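Local coordinates for protein uracil-dna glycosylase (Deinococcus radiodurans, PDB 4UQM) that belongs to the uracil-DNA glycosylase superfamily, with a parallel four-stranded sheet packed between helices, and is modelled here together with DNA, at residues 167-172 against 191-196; 175-180 against 225-230; 112-117 against 218-223. The protein carries 1 engineered substitution. All coordinates share one frame; numbering follows the deposited sequence.

Interactions 1 and 2 lie beside the four-stranded parallel sheet; interaction 3 joins helix 106-118 to helix 220-230, which itself packs on the sheet. Interactions 1 and 2, centres 14 Å apart, touch mainly through F180, whose ring packs on V171 and I194, and also where V171 meets V178. Interactions 2 and 3, centres 16 Å apart, share helix 220-230: 112-117 meets its beginning and 175-180 its last turns. Along the chain interaction 2 crosses both others. Helices 160-172 and 220-230 thus pack on opposite faces of the sheet at strand 179-183, V178 and F180 meeting the one and V179 the other. Interaction 3 lies nearest the bound DNA, about 4 Å away at the nearest atom.

Interaction 1: 167-172 against 191-196; sequences VIKAVN and KKLITG
With CG anti to the backbone N (chi1 -178°), N172 sends its amide from the last residue of helix 160-172 toward T195 and G196. The two ends of that amide then work differently. OD1 accepts G196 N at 2.9 Å, with the donor in the carbonyl plane on a lone pair and a C=O to donor angle of 125°. It also receives T195 N at 3.1 Å, a weak bond because the hydrogen points well off line. ND2 donates to T195 OG1, 3.1 Å away, with an N-H to oxygen angle of 155° and the hydroxyl somewhat tilted from the amide plane. Bonds at both ends fix the rotation of the amide. The contact lies toward the edge of the α/β fold, near the surface: helix 160-172 packs on the parallel sheet through I168 and V171, which touch F180, while 191-196 leads toward the outermost strand, 200-204. One turn back, in the I168 conformer described, CG2 is anti to its own N and meets L193 CB at 3.7 Å, the two side chains crossing at about a right angle; I194 CG1 lies 4.1 Å from the same methyl. On the exposed side, the extended chain of K169 runs past the leucine, its CE 3.8 Å from L193 CD2. The N172 carbonyl oxygen, meanwhile, accepts a hydrogen bond from H199 NE2.

Interaction 2: 175-180 against 225-230; sequences EERVVF and NEALEK
This is a helix-on-sheet contact of the α/β fold: R177, just before the inner strand 179-183, and V179, its first residue, meet A227 and L228 in the later turns of helix 220-230. The nearest CA pairs are R177 with L228 and V179 with A227, 7.1 and 7.4 Å apart. V179 faces the helix, whereas V178 and F180 turn to the other face of the sheet, toward helix 160-172. The apolar part rests on one methyl: V179 CG2 lies 3.9 Å from A227 CB and 4.0 Å from both CG and CD2 of L228. It thus touches two successive helix residues; although L228 sets out from its backbone away from the strand, its side chain curls back. The polar part belongs to R177. Its chain leaves with CG anti to the backbone N and bends at chi3 (-72°), which brings NH1 to A227 O at 2.9 Å. The N-H to oxygen angle is 160°, and the oxygen lies at the edge of the guanidinium, near its plane, while the donor is tilted 25° from the carbonyl plane. CD sits 3.3 Å from the same oxygen. NE has a partner of its own, N198 O, in the loop leading to strand 200-204. On the helix surface, K230 NZ and E226 OE2 form a salt bridge at 3.1 Å, one turn apart. Main-chain oxygens on two different elements therefore hold the R177 guanidinium, and a carbonyl in the last turn of a helix, at the negative end of its dipole, would probably favour the positive charge.

Interaction 3: 112-117 against 218-223; sequences YKELTE and TRPFSK
Backbone spacing between the helices is close, with E114 CA 7.1 Å from R219 CA and L115 CA 6.9 Å from F221 CA, and R219, at the N-cap position of helix 220-230, has the positive phi and psi of the left-handed region. E114 directs its side chain at this turn: CG is anti to the backbone N, and the bend at chi2 carries OE2 to R219 N, whose hydrogen bond it accepts at 2.9 Å. The N-H to oxygen angle is 148°, and the donor comes on the anti side of OE2, 30° out of the carboxylate plane. OE1 takes G217 N, so both oxygens of this buried carboxylate receive main-chain N-H groups of one loop, a grip that would be expected to favour the charged form. The contact joins the last turns of helix 106-118 to the beginning of helix 220-230, which lies on strand 200-204 of the parallel sheet through P220 and K223. The bound DNA is close by, a sugar packing on K113. Beside the carboxylate, the F221 ring is packed on both faces and at an edge. L115 CD2 sits over one face in a CH-pi contact, 3.7 Å from the ring centroid and 25° off the normal; it is only 3.3 Å from F221 CG, which makes the packing tight. P220 CG lies 3.6 Å above the opposite face, toward the rim, and E114 CG meets the edge, 3.9 Å from F221 CE2. W238 adds an edge-to-face ring contact. R219 starts away from 112-117, but its chain bends at chi3 and NE forms a salt bridge with D118, at the end of the same helix 106-118; D118 also accepts S222 OG. K223 NZ, reaching back, donates to T218 O at 2.7 Å.

Interaction 1: 167-172 against 191-196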
ATOM      1  N   VAL A 167      10.412   1.317  -4.992  1.00 18.34           N
ATOM      2  CA  VAL A 167       9.200   0.651  -5.491  1.00 18.81           C
ATOM      3  C   VAL A 167       8.405   1.602  -6.390  1.00 19.19           C
ATOM      4  O   VAL A 167       8.041   1.251  -7.511  1.00 19.10           O
ATOM      5  CB  VAL A 167       8.339   0.119  -4.347  1.00 17.96           C
ATOM      6  CG1 VAL A 167       6.988  -0.405  -4.846  1.00 16.58           C
ATOM      7  CG2 VAL A 167       9.062  -0.966  -3.538  1.00 18.83           C
ATOM      8  N   ILE A 168       8.192   2.824  -5.916  1.00 18.53           N
ATOM      9  CA  ILE A 168       7.525   3.896  -6.691  0.50 19.38           C
ATOM     10  C   ILE A 168       8.243   4.109  -8.008  1.00 18.50           C
ATOM     11  O   ILE A 168       7.620   4.172  -9.061  1.00 19.13           O
ATOM     12  CB  ILE A 168       7.544   5.232  -5.916  0.50 18.83           C
ATOM     13  CG1 ILE A 168       6.571   5.205  -4.725  0.50 18.54           C
ATOM     14  CG2 ILE A 168       7.270   6.431  -6.847  0.50 18.33           C
ATOM     15  CD1 ILE A 168       5.116   5.336  -5.119  0.50 19.32           C
ATOM     16  N   LYS A 169       9.579   4.238  -7.965  1.00 19.85           N
ATOM     17  CA  LYS A 169      10.356   4.437  -9.172  1.00 20.32           C
ATOM     18  C   LYS A 169      10.207   3.282 -10.168  1.00 21.24           C
ATOM     19  O   LYS A 169      10.128   3.533 -11.369  1.00 20.35           O
ATOM     20  CB  LYS A 169      11.845   4.683  -8.855  1.00 21.57           C
ATOM     21  CG  LYS A 169      12.054   6.094  -8.247  1.00 25.17           C
ATOM     22  CD  LYS A 169      13.512   6.317  -7.897  1.00 30.65           C
ATOM     23  CE  LYS A 169      13.743   7.354  -6.779  1.00 31.23           C
ATOM     24  NZ  LYS A 169      15.142   7.402  -6.262  1.00 36.56           N
ATOM     25  N   ALA A 170      10.160   2.032  -9.678  1.00 19.75           N
ATOM     26  CA  ALA A 170      10.021   0.889 -10.593  1.00 21.87           C
ATOM     27  C   ALA A 170       8.662   0.904 -11.308  1.00 20.68           C
ATOM     28  O   ALA A 170       8.555   0.609 -12.515  1.00 21.79           O
ATOM     29  CB  ALA A 170      10.166  -0.396  -9.835  1.00 21.44           C
ATOM     30  N   VAL A 171       7.612   1.237 -10.558  1.00 19.35           N
ATOM     31  CA  VAL A 171       6.274   1.371 -11.145  1.00 19.27           C
ATOM     32  C   VAL A 171       6.237   2.566 -12.094  1.00 20.56           C
ATOM     33  O   VAL A 171       5.681   2.455 -13.182  1.00 21.09           O
ATOM     34  CB  VAL A 171       5.221   1.497 -10.036  1.00 19.09           C
ATOM     35  CG1 VAL A 171       3.851   1.687 -10.612  1.00 19.54           C
ATOM     36  CG2 VAL A 171       5.229   0.223  -9.161  1.00 19.10           C
ATOM     37  N   ASN A 172       6.838   3.700 -11.707  1.00 19.73           N
ATOM     38  CA  ASN A 172       6.847   4.877 -12.587  1.00 21.36           C
ATOM     39  C   ASN A 172       7.542   4.636 -13.930  1.00 22.59           C
ATOM     40  O   ASN A 172       7.198   5.218 -14.960  1.00 22.60           O
ATOM     41  CB  ASN A 172       7.572   6.001 -11.870  1.00 20.69           C
ATOM     42  CG  ASN A 172       7.601   7.265 -12.667  1.00 22.87           C
ATOM     43  OD1 ASN A 172       6.560   7.886 -12.901  1.00 22.52           O
ATOM     44  ND2 ASN A 172       8.773   7.673 -13.088  1.00 23.79           N
ATOM     45  N   LYS A 191       5.297  12.177  -4.336  1.00 20.80           N
ATOM     46  CA  LYS A 191       4.697  12.749  -5.565  1.00 21.17           C
ATOM     47  C   LYS A 191       5.710  13.167  -6.614  1.00 21.87           C
ATOM     48  O   LYS A 191       5.502  12.908  -7.772  1.00 23.32           O
ATOM     49  CB  LYS A 191       3.783  13.920  -5.223  1.00 23.30           C
ATOM     50  CG  LYS A 191       3.064  14.494  -6.430  1.00 25.47           C
ATOM     51  CD  LYS A 191       2.175  15.619  -5.971  1.00 28.10           C
ATOM     52  CE  LYS A 191       1.502  16.323  -7.119  1.00 29.78           C
ATOM     53  NZ  LYS A 191       0.970  17.596  -6.547  1.00 36.07           N
ATOM     54  N   LYS A 192       6.805  13.808  -6.204  1.00 22.47           N
ATOM     55  CA  LYS A 192       7.850  14.232  -7.124  1.00 25.29           C
ATOM     56  C   LYS A 192       8.521  13.134  -7.953  1.00 24.20           C
ATOM     57  O   LYS A 192       9.099  13.417  -9.007  1.00 26.17           O
ATOM     58  CB  LYS A 192       8.943  15.042  -6.383  1.00 28.01           C
ATOM     59  CG  LYS A 192       9.770  14.251  -5.387  1.00 31.04           C
ATOM     60  CD  LYS A 192      11.016  15.003  -4.928  1.00 34.50           C
ATOM     61  CE  LYS A 192      12.213  14.630  -5.805  1.00 38.89           C
ATOM     62  NZ  LYS A 192      13.460  15.386  -5.564  1.00 46.73           N
ATOM     63  N   LEU A 193       8.417  11.890  -7.478  1.00 23.51           N
ATOM     64  CA  LEU A 193       9.010  10.759  -8.191  1.00 22.65           C
ATOM     65  C   LEU A 193       8.133  10.302  -9.345  1.00 22.99           C
ATOM     66  O   LEU A 193       8.597   9.499 -10.174  1.00 24.56           O
ATOM     67  CB  LEU A 193       9.172   9.569  -7.222  1.00 23.85           C
ATOM     68  CG  LEU A 193      10.082   9.841  -6.025  1.00 25.61           C
ATOM     69  CD1 LEU A 193      10.107   8.623  -5.118  1.00 24.94           C
ATOM     70  CD2 LEU A 193      11.451  10.324  -6.431  1.00 28.20           C
ATOM     71  N   ILE A 194       6.851  10.693  -9.353  1.00 21.77           N
ATOM     72  CA  ILE A 194       5.904  10.227 -10.358  1.00 22.67           C
ATOM     73  C   ILE A 194       5.920  11.176 -11.590  1.00 23.65           C
ATOM     74  O   ILE A 194       5.181  12.132 -11.708  1.00 25.95           O
ATOM     75  CB  ILE A 194       4.515   9.994  -9.771  1.00 20.90           C
ATOM     76  CG1 ILE A 194       4.626   9.015  -8.572  1.00 22.10           C
ATOM     77  CG2 ILE A 194       3.605   9.405 -10.846  1.00 24.55           C
ATOM     78  CD1 ILE A 194       3.555   9.202  -7.567  1.00 22.99           C
ATOM     79  N   THR A 195       6.853  10.916 -12.478  1.00 24.82           N
ATOM     80  CA  THR A 195       7.104  11.755 -13.646  1.00 25.53           C
ATOM     81  C   THR A 195       6.641  11.141 -14.949  1.00 26.00           C
ATOM     82  O   THR A 195       6.648  11.815 -15.990  1.00 27.44           O
ATOM     83  CB  THR A 195       8.620  11.932 -13.792  1.00 26.63           C
ATOM     84  OG1 THR A 195       9.226  10.630 -13.895  1.00 26.68           O
ATOM     85  CG2 THR A 195       9.199  12.643 -12.615  1.00 27.65           C
ATOM     86  N   GLY A 196       6.243   9.872 -14.940  1.00 25.32           N
ATOM     87  CA  GLY A 196       5.882   9.223 -16.205  1.00 27.05           C
ATOM     88  C   GLY A 196       4.727   9.931 -16.906  1.00 27.25           C
ATOM     89  O   GLY A 196       3.706  10.231 -16.246  1.00 26.90           O
TER

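Interaction 2: 175-180 against 225-230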
ATOM      1  N   GLU A 175       5.564   1.927 -18.856  1.00 26.88           N
ATOM      2  CA  GLU A 175       5.065   2.768 -19.940  1.00 28.77           C
ATOM      3  C   GLU A 175       3.544   2.936 -19.866  1.00 27.77           C
ATOM      4  O   GLU A 175       3.037   4.042 -20.024  1.00 31.96           O
ATOM      5  CB  GLU A 175       5.576   2.237 -21.296  1.00 31.40           C
ATOM      6  CG  GLU A 175       7.120   2.261 -21.326  1.00 36.42           C
ATOM      7  CD  GLU A 175       7.813   1.612 -22.522  1.00 39.95           C
ATOM      8  OE1 GLU A 175       7.559   0.400 -22.826  1.00 43.89           O
ATOM      9  OE2 GLU A 175       8.709   2.307 -23.094  1.00 45.33           O
ATOM     10  N   GLU A 176       2.846   1.866 -19.547  1.00 28.80           N
ATOM     11  CA  GLU A 176       1.378   1.923 -19.471  1.00 28.35           C
ATOM     12  C   GLU A 176       0.923   2.616 -18.220  1.00 25.45           C
ATOM     13  O   GLU A 176       1.552   2.480 -17.187  1.00 24.70           O
ATOM     14  CB  GLU A 176       0.731   0.556 -19.537  1.00 30.77           C
ATOM     15  CG  GLU A 176      -0.624   0.655 -20.236  1.00 34.74           C
ATOM     16  CD  GLU A 176      -1.154  -0.675 -20.725  1.00 36.65           C
ATOM     17  OE1 GLU A 176      -0.585  -1.718 -20.290  1.00 43.97           O
ATOM     18  OE2 GLU A 176      -2.116  -0.668 -21.547  1.00 41.55           O
ATOM     19  N   ARG A 177      -0.165   3.372 -18.356  1.00 25.77           N
ATOM     20  CA  ARG A 177      -0.714   4.144 -17.258  1.00 23.85           C
ATOM     21  C   ARG A 177      -0.868   3.369 -15.948  1.00 22.80           C
ATOM     22  O   ARG A 177      -1.495   2.301 -15.861  1.00 23.09           O
ATOM     23  CB  ARG A 177      -2.101   4.697 -17.626  1.00 25.12           C
ATOM     24  CG  ARG A 177      -2.776   5.417 -16.465  1.00 24.88           C
ATOM     25  CD  ARG A 177      -3.852   6.343 -16.934  1.00 24.15           C
ATOM     26  NE  ARG A 177      -3.329   7.559 -17.596  1.00 25.01           N
ATOM     27  CZ  ARG A 177      -4.095   8.554 -18.012  1.00 26.01           C
ATOM     28  NH1 ARG A 177      -5.430   8.435 -18.014  1.00 27.25           N
ATOM     29  NH2 ARG A 177      -3.546   9.652 -18.521  1.00 28.03           N
ATOM     30  N   VAL A 178      -0.348   3.960 -14.894  1.00 21.95           N
ATOM     31  CA  VAL A 178      -0.604   3.587 -13.527  1.00 21.22           C
ATOM     32  C   VAL A 178      -1.206   4.787 -12.813  1.00 20.23           C
ATOM     33  O   VAL A 178      -0.753   5.949 -12.978  1.00 20.73           O
ATOM     34  CB  VAL A 178       0.693   3.137 -12.829  1.00 20.01           C
ATOM     35  CG1 VAL A 178       0.450   2.867 -11.395  1.00 19.24           C
ATOM     36  CG2 VAL A 178       1.222   1.884 -13.520  1.00 20.83           C
ATOM     37  N   VAL A 179      -2.225   4.521 -12.019  1.00 18.23           N
ATOM     38  CA  VAL A 179      -2.778   5.524 -11.114  1.00 18.27           C
ATOM     39  C   VAL A 179      -2.180   5.352  -9.743  1.00 18.38           C
ATOM     40  O   VAL A 179      -2.315   4.282  -9.118  1.00 18.16           O
ATOM     41  CB  VAL A 179      -4.317   5.441 -11.085  1.00 18.35           C
ATOM     42  CG1 VAL A 179      -4.909   6.500 -10.143  1.00 19.50           C
ATOM     43  CG2 VAL A 179      -4.964   5.497 -12.480  1.00 19.74           C
ATOM     44  N   PHE A 180      -1.544   6.386  -9.246  1.00 17.81           N
ATOM     45  CA  PHE A 180      -0.989   6.428  -7.919  1.00 17.86           C
ATOM     46  C   PHE A 180      -1.909   7.204  -7.012  1.00 17.23           C
ATOM     47  O   PHE A 180      -2.173   8.392  -7.275  1.00 18.93           O
ATOM     48  CB  PHE A 180       0.380   7.128  -7.940  1.00 17.24           C
ATOM     49  CG  PHE A 180       1.457   6.431  -8.769  1.00 17.92           C
ATOM     50  CD1 PHE A 180       1.481   6.511 -10.159  1.00 20.44           C
ATOM     51  CD2 PHE A 180       2.465   5.722  -8.135  1.00 18.29           C
ATOM     52  CE1 PHE A 180       2.510   5.936 -10.878  1.00 19.56           C
ATOM     53  CE2 PHE A 180       3.502   5.100  -8.856  1.00 18.86           C
ATOM     54  CZ  PHE A 180       3.505   5.206 -10.235  1.00 19.88           C
ATOM     55  N   ASN A 225     -10.802   4.960 -11.853  1.00 19.13           N
ATOM     56  CA  ASN A 225     -11.409   4.203 -12.922  1.00 20.73           C
ATOM     57  C   ASN A 225     -11.555   5.012 -14.199  1.00 22.44           C
ATOM     58  O   ASN A 225     -11.322   4.489 -15.298  1.00 22.99           O
ATOM     59  CB  ASN A 225     -12.716   3.573 -12.498  1.00 20.55           C
ATOM     60  CG  ASN A 225     -12.498   2.340 -11.651  1.00 20.70           C
ATOM     61  OD1 ASN A 225     -11.383   1.875 -11.513  1.00 21.72           O
ATOM     62  ND2 ASN A 225     -13.573   1.798 -11.097  1.00 21.83           N
ATOM     63  N   GLU A 226     -11.846   6.296 -14.066  1.00 23.09           N
ATOM     64  CA  GLU A 226     -11.946   7.131 -15.252  1.00 23.93           C
ATOM     65  C   GLU A 226     -10.577   7.258 -15.949  1.00 23.73           C
ATOM     66  O   GLU A 226     -10.481   7.123 -17.165  1.00 24.57           O
ATOM     67  CB  GLU A 226     -12.533   8.482 -14.869  1.00 26.62           C
ATOM     68  CG  GLU A 226     -12.655   9.475 -16.025  1.00 30.69           C
ATOM     69  CD  GLU A 226     -13.335  10.785 -15.634  1.00 28.81           C
ATOM     70  OE1 GLU A 226     -13.725  10.927 -14.430  1.00 45.44           O
ATOM     71  OE2 GLU A 226     -13.506  11.660 -16.525  1.00 44.22           O
ATOM     72  N   ALA A 227      -9.519   7.450 -15.158  1.00 22.51           N
ATOM     73  CA  ALA A 227      -8.176   7.508 -15.725  1.00 23.41           C
ATOM     74  C   ALA A 227      -7.776   6.193 -16.413  1.00 23.16           C
ATOM     75  O   ALA A 227      -7.149   6.191 -17.484  1.00 23.74           O
ATOM     76  CB  ALA A 227      -7.151   7.888 -14.656  1.00 23.62           C
ATOM     77  N   LEU A 228      -8.044   5.062 -15.755  1.00 22.52           N
ATOM     78  CA  LEU A 228      -7.719   3.767 -16.368  1.00 23.49           C
ATOM     79  C   LEU A 228      -8.453   3.612 -17.684  1.00 25.70           C
ATOM     80  O   LEU A 228      -7.865   3.238 -18.695  1.00 27.15           O
ATOM     81  CB  LEU A 228      -8.040   2.620 -15.436  1.00 22.44           C
ATOM     82  CG  LEU A 228      -7.143   2.540 -14.186  1.00 22.03           C
ATOM     83  CD1 LEU A 228      -7.697   1.586 -13.144  1.00 22.33           C
ATOM     84  CD2 LEU A 228      -5.721   2.182 -14.600  1.00 22.20           C
ATOM     85  N   GLU A 229      -9.749   3.931 -17.669  1.00 25.04           N
ATOM     86  CA  GLU A 229     -10.559   3.736 -18.863  1.00 26.82           C
ATOM     87  C   GLU A 229     -10.090   4.603 -20.006  1.00 29.80           C
ATOM     88  O   GLU A 229     -10.016   4.129 -21.152  1.00 27.05           O
ATOM     89  CB  GLU A 229     -12.000   4.038 -18.527  1.00 25.89           C
ATOM     90  CG  GLU A 229     -12.628   2.940 -17.715  1.00 27.08           C
ATOM     91  CD  GLU A 229     -13.904   3.378 -16.997  1.00 29.71           C
ATOM     92  OE1 GLU A 229     -14.377   4.479 -17.251  1.00 34.45           O
ATOM     93  OE2 GLU A 229     -14.382   2.688 -16.083  1.00 33.16           O
ATOM     94  N   LYS A 230      -9.720   5.839 -19.720  1.00 29.27           N
ATOM     95  CA  LYS A 230      -9.237   6.738 -20.781  1.00 30.56           C
ATOM     96  C   LYS A 230      -7.919   6.272 -21.413  1.00 30.94           C
ATOM     97  O   LYS A 230      -7.640   6.609 -22.566  1.00 36.84           O
ATOM     98  CB  LYS A 230      -9.095   8.175 -20.280  1.00 32.41           C
ATOM     99  CG  LYS A 230     -10.392   8.803 -19.778  1.00 35.80           C
ATOM    100  CD  LYS A 230     -11.406   9.161 -20.844  1.00 40.92           C
ATOM    101  CE  LYS A 230     -12.718   9.608 -20.193  1.00 37.09           C
ATOM    102  NZ  LYS A 230     -12.507  10.804 -19.299  1.00 44.09           N
TER

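Interaction 3: 112-117 against 218-223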
ATOM      1  N   TYR A 112     -14.549   2.396   3.114  1.00 16.83           N
ATOM      2  CA  TYR A 112     -15.878   1.854   2.727  1.00 18.17           C
ATOM      3  C   TYR A 112     -16.947   2.957   2.613  1.00 19.63           C
ATOM      4  O   TYR A 112     -17.777   2.928   1.688  1.00 20.63           O
ATOM      5  CB  TYR A 112     -16.337   0.779   3.689  1.00 18.15           C
ATOM      6  CG  TYR A 112     -15.632  -0.575   3.617  1.00 18.75           C
ATOM      7  CD1 TYR A 112     -14.689  -0.879   2.615  1.00 18.17           C
ATOM      8  CD2 TYR A 112     -15.868  -1.549   4.585  1.00 18.65           C
ATOM      9  CE1 TYR A 112     -14.077  -2.087   2.559  1.00 18.40           C
ATOM     10  CE2 TYR A 112     -15.245  -2.796   4.539  1.00 19.36           C
ATOM     11  CZ  TYR A 112     -14.349  -3.072   3.518  1.00 17.82           C
ATOM     12  OH  TYR A 112     -13.736  -4.288   3.481  1.00 18.73           O
ATOM     13  N   LYS A 113     -16.924   3.942   3.509  1.00 19.46           N
ATOM     14  CA  LYS A 113     -17.898   5.062   3.459  1.00 21.05           C
ATOM     15  C   LYS A 113     -17.707   5.844   2.183  1.00 20.18           C
ATOM     16  O   LYS A 113     -18.681   6.194   1.491  1.00 22.19           O
ATOM     17  CB  LYS A 113     -17.771   6.009   4.690  1.00 21.75           C
ATOM     18  CG  LYS A 113     -18.313   5.451   5.992  1.00 23.39           C
ATOM     19  CD  LYS A 113     -18.083   6.394   7.181  1.00 28.86           C
ATOM     20  CE  LYS A 113     -17.547   5.677   8.395  1.00 31.94           C
ATOM     21  NZ  LYS A 113     -17.278   6.576   9.551  1.00 36.13           N
ATOM     22  N   GLU A 114     -16.460   6.138   1.840  1.00 18.96           N
ATOM     23  CA  GLU A 114     -16.167   6.895   0.659  1.00 19.52           C
ATOM     24  C   GLU A 114     -16.532   6.100  -0.624  1.00 19.59           C
ATOM     25  O   GLU A 114     -17.124   6.656  -1.574  1.00 20.65           O
ATOM     26  CB  GLU A 114     -14.704   7.337   0.665  1.00 18.86           C
ATOM     27  CG  GLU A 114     -14.306   8.160  -0.551  1.00 20.28           C
ATOM     28  CD  GLU A 114     -14.935   9.526  -0.625  1.00 22.41           C
ATOM     29  OE1 GLU A 114     -15.439  10.028   0.398  1.00 23.12           O
ATOM     30  OE2 GLU A 114     -14.886  10.128  -1.746  1.00 23.18           O
ATOM     31  N   LEU A 115     -16.197   4.811  -0.663  1.00 19.13           N
ATOM     32  CA  LEU A 115     -16.615   3.915  -1.780  1.00 19.14           C
ATOM     33  C   LEU A 115     -18.120   3.873  -1.958  1.00 20.00           C
ATOM     34  O   LEU A 115     -18.605   3.915  -3.081  1.00 20.94           O
ATOM     35  CB  LEU A 115     -16.087   2.504  -1.517  1.00 18.90           C
ATOM     36  CG  LEU A 115     -14.676   2.224  -2.018  1.00 18.81           C
ATOM     37  CD1 LEU A 115     -14.139   0.941  -1.417  1.00 19.79           C
ATOM     38  CD2 LEU A 115     -14.655   2.135  -3.563  1.00 20.23           C
ATOM     39  N   THR A 116     -18.856   3.819  -0.846  1.00 20.22           N
ATOM     40  CA  THR A 116     -20.316   3.772  -0.884  1.00 22.02           C
ATOM     41  C   THR A 116     -20.857   5.028  -1.570  1.00 23.74           C
ATOM     42  O   THR A 116     -21.785   4.920  -2.363  1.00 25.93           O
ATOM     43  CB  THR A 116     -20.874   3.612   0.538  1.00 22.57           C
ATOM     44  OG1 THR A 116     -20.466   2.335   1.041  1.00 22.48           O
ATOM     45  CG2 THR A 116     -22.426   3.686   0.581  1.00 25.62           C
ATOM     46  N   GLU A 117     -20.235   6.186  -1.361  1.00 24.06           N
ATOM     47  CA  GLU A 117     -20.685   7.390  -2.008  1.00 25.09           C
ATOM     48  C   GLU A 117     -20.122   7.567  -3.412  1.00 26.29           C
ATOM     49  O   GLU A 117     -20.786   8.152  -4.253  1.00 27.48           O
ATOM     50  CB  GLU A 117     -20.325   8.605  -1.159  1.00 25.70           C
ATOM     51  CG  GLU A 117     -20.958   8.626   0.212  1.00 30.29           C
ATOM     52  CD  GLU A 117     -22.473   8.399   0.224  1.00 33.93           C
ATOM     53  OE1 GLU A 117     -23.217   9.137  -0.452  1.00 38.19           O
ATOM     54  OE2 GLU A 117     -22.938   7.439   0.905  1.00 37.59           O
ATOM     55  N   THR A 218     -13.153  13.130  -1.706  1.00 21.55           N
ATOM     56  CA  THR A 218     -12.102  13.250  -2.686  1.00 21.36           C
ATOM     57  C   THR A 218     -12.275  12.284  -3.880  1.00 21.29           C
ATOM     58  O   THR A 218     -11.574  12.415  -4.891  1.00 23.16           O
ATOM     59  CB  THR A 218     -10.721  13.057  -2.050  1.00 22.04           C
ATOM     60  OG1 THR A 218     -10.659  11.788  -1.388  1.00 22.01           O
ATOM     61  CG2 THR A 218     -10.468  14.211  -1.050  1.00 23.62           C
ATOM     62  N   ARG A 219     -13.217  11.348  -3.773  1.00 21.61           N
ATOM     63  CA  ARG A 219     -13.593  10.471  -4.921  1.00 21.78           C
ATOM     64  C   ARG A 219     -12.441   9.799  -5.635  1.00 20.12           C
ATOM     65  O   ARG A 219     -12.375   9.816  -6.841  1.00 21.35           O
ATOM     66  CB  ARG A 219     -14.408  11.303  -5.912  1.00 23.80           C
ATOM     67  CG  ARG A 219     -15.693  11.814  -5.292  1.00 26.14           C
ATOM     68  CD  ARG A 219     -16.747  12.190  -6.340  1.00 29.19           C
ATOM     69  NE  ARG A 219     -17.302  10.956  -6.916  1.00 27.41           N
ATOM     70  CZ  ARG A 219     -18.146  10.818  -7.923  1.00 29.74           C
ATOM     71  NH1 ARG A 219     -18.677  11.859  -8.546  1.00 35.07           N
ATOM     72  NH2 ARG A 219     -18.475   9.587  -8.298  1.00 29.63           N
ATOM     73  N   PRO A 220     -11.549   9.149  -4.894  1.00 19.57           N
ATOM     74  CA  PRO A 220     -10.357   8.625  -5.549  1.00 19.18           C
ATOM     75  C   PRO A 220     -10.683   7.393  -6.433  1.00 18.44           C
ATOM     76  O   PRO A 220      -9.955   7.082  -7.363  1.00 19.07           O
ATOM     77  CB  PRO A 220      -9.468   8.266  -4.370  1.00 18.93           C
ATOM     78  CG  PRO A 220     -10.423   7.931  -3.269  1.00 18.67           C
ATOM     79  CD  PRO A 220     -11.536   8.907  -3.434  1.00 20.13           C
ATOM     80  N   PHE A 221     -11.732   6.670  -6.080  1.00 19.08           N
ATOM     81  CA  PHE A 221     -12.043   5.352  -6.689  1.00 17.87           C
ATOM     82  C   PHE A 221     -12.627   5.556  -8.096  1.00 19.73           C
ATOM     83  O   PHE A 221     -12.180   4.924  -9.088  1.00 19.39           O
ATOM     84  CB  PHE A 221     -12.926   4.531  -5.754  1.00 19.57           C
ATOM     85  CG  PHE A 221     -12.385   4.442  -4.349  1.00 18.38           C
ATOM     86  CD1 PHE A 221     -11.240   3.669  -4.065  1.00 17.79           C
ATOM     87  CD2 PHE A 221     -12.947   5.196  -3.344  1.00 17.84           C
ATOM     88  CE1 PHE A 221     -10.694   3.625  -2.791  1.00 17.27           C
ATOM     89  CE2 PHE A 221     -12.398   5.143  -2.038  1.00 18.80           C
ATOM     90  CZ  PHE A 221     -11.257   4.376  -1.798  1.00 18.42           C
ATOM     91  N   SER A 222     -13.538   6.517  -8.211  1.00 19.99           N
ATOM     92  CA  SER A 222     -14.070   6.868  -9.508  1.00 21.25           C
ATOM     93  C   SER A 222     -13.038   7.587 -10.371  1.00 21.77           C
ATOM     94  O   SER A 222     -12.958   7.341 -11.571  1.00 22.64           O
ATOM     95  CB  SER A 222     -15.343   7.693  -9.388  1.00 22.34           C
ATOM     96  OG  SER A 222     -15.088   8.894  -8.720  1.00 22.79           O
ATOM     97  N   LYS A 223     -12.279   8.498  -9.776  1.00 21.44           N
ATOM     98  CA  LYS A 223     -11.217   9.170 -10.525  1.00 21.63           C
ATOM     99  C   LYS A 223     -10.225   8.148 -11.073  1.00 20.91           C
ATOM    100  O   LYS A 223      -9.827   8.224 -12.227  1.00 21.51           O
ATOM    101  CB  LYS A 223     -10.500  10.205  -9.659  1.00 21.93           C
ATOM    102  CG  LYS A 223     -11.342  11.422  -9.388  1.00 24.61           C
ATOM    103  CD  LYS A 223     -10.687  12.314  -8.372  1.00 25.84           C
ATOM    104  CE  LYS A 223     -11.507  13.560  -8.101  1.00 28.35           C
ATOM    105  NZ  LYS A 223     -11.056  14.202  -6.842  1.00 32.07           N
TER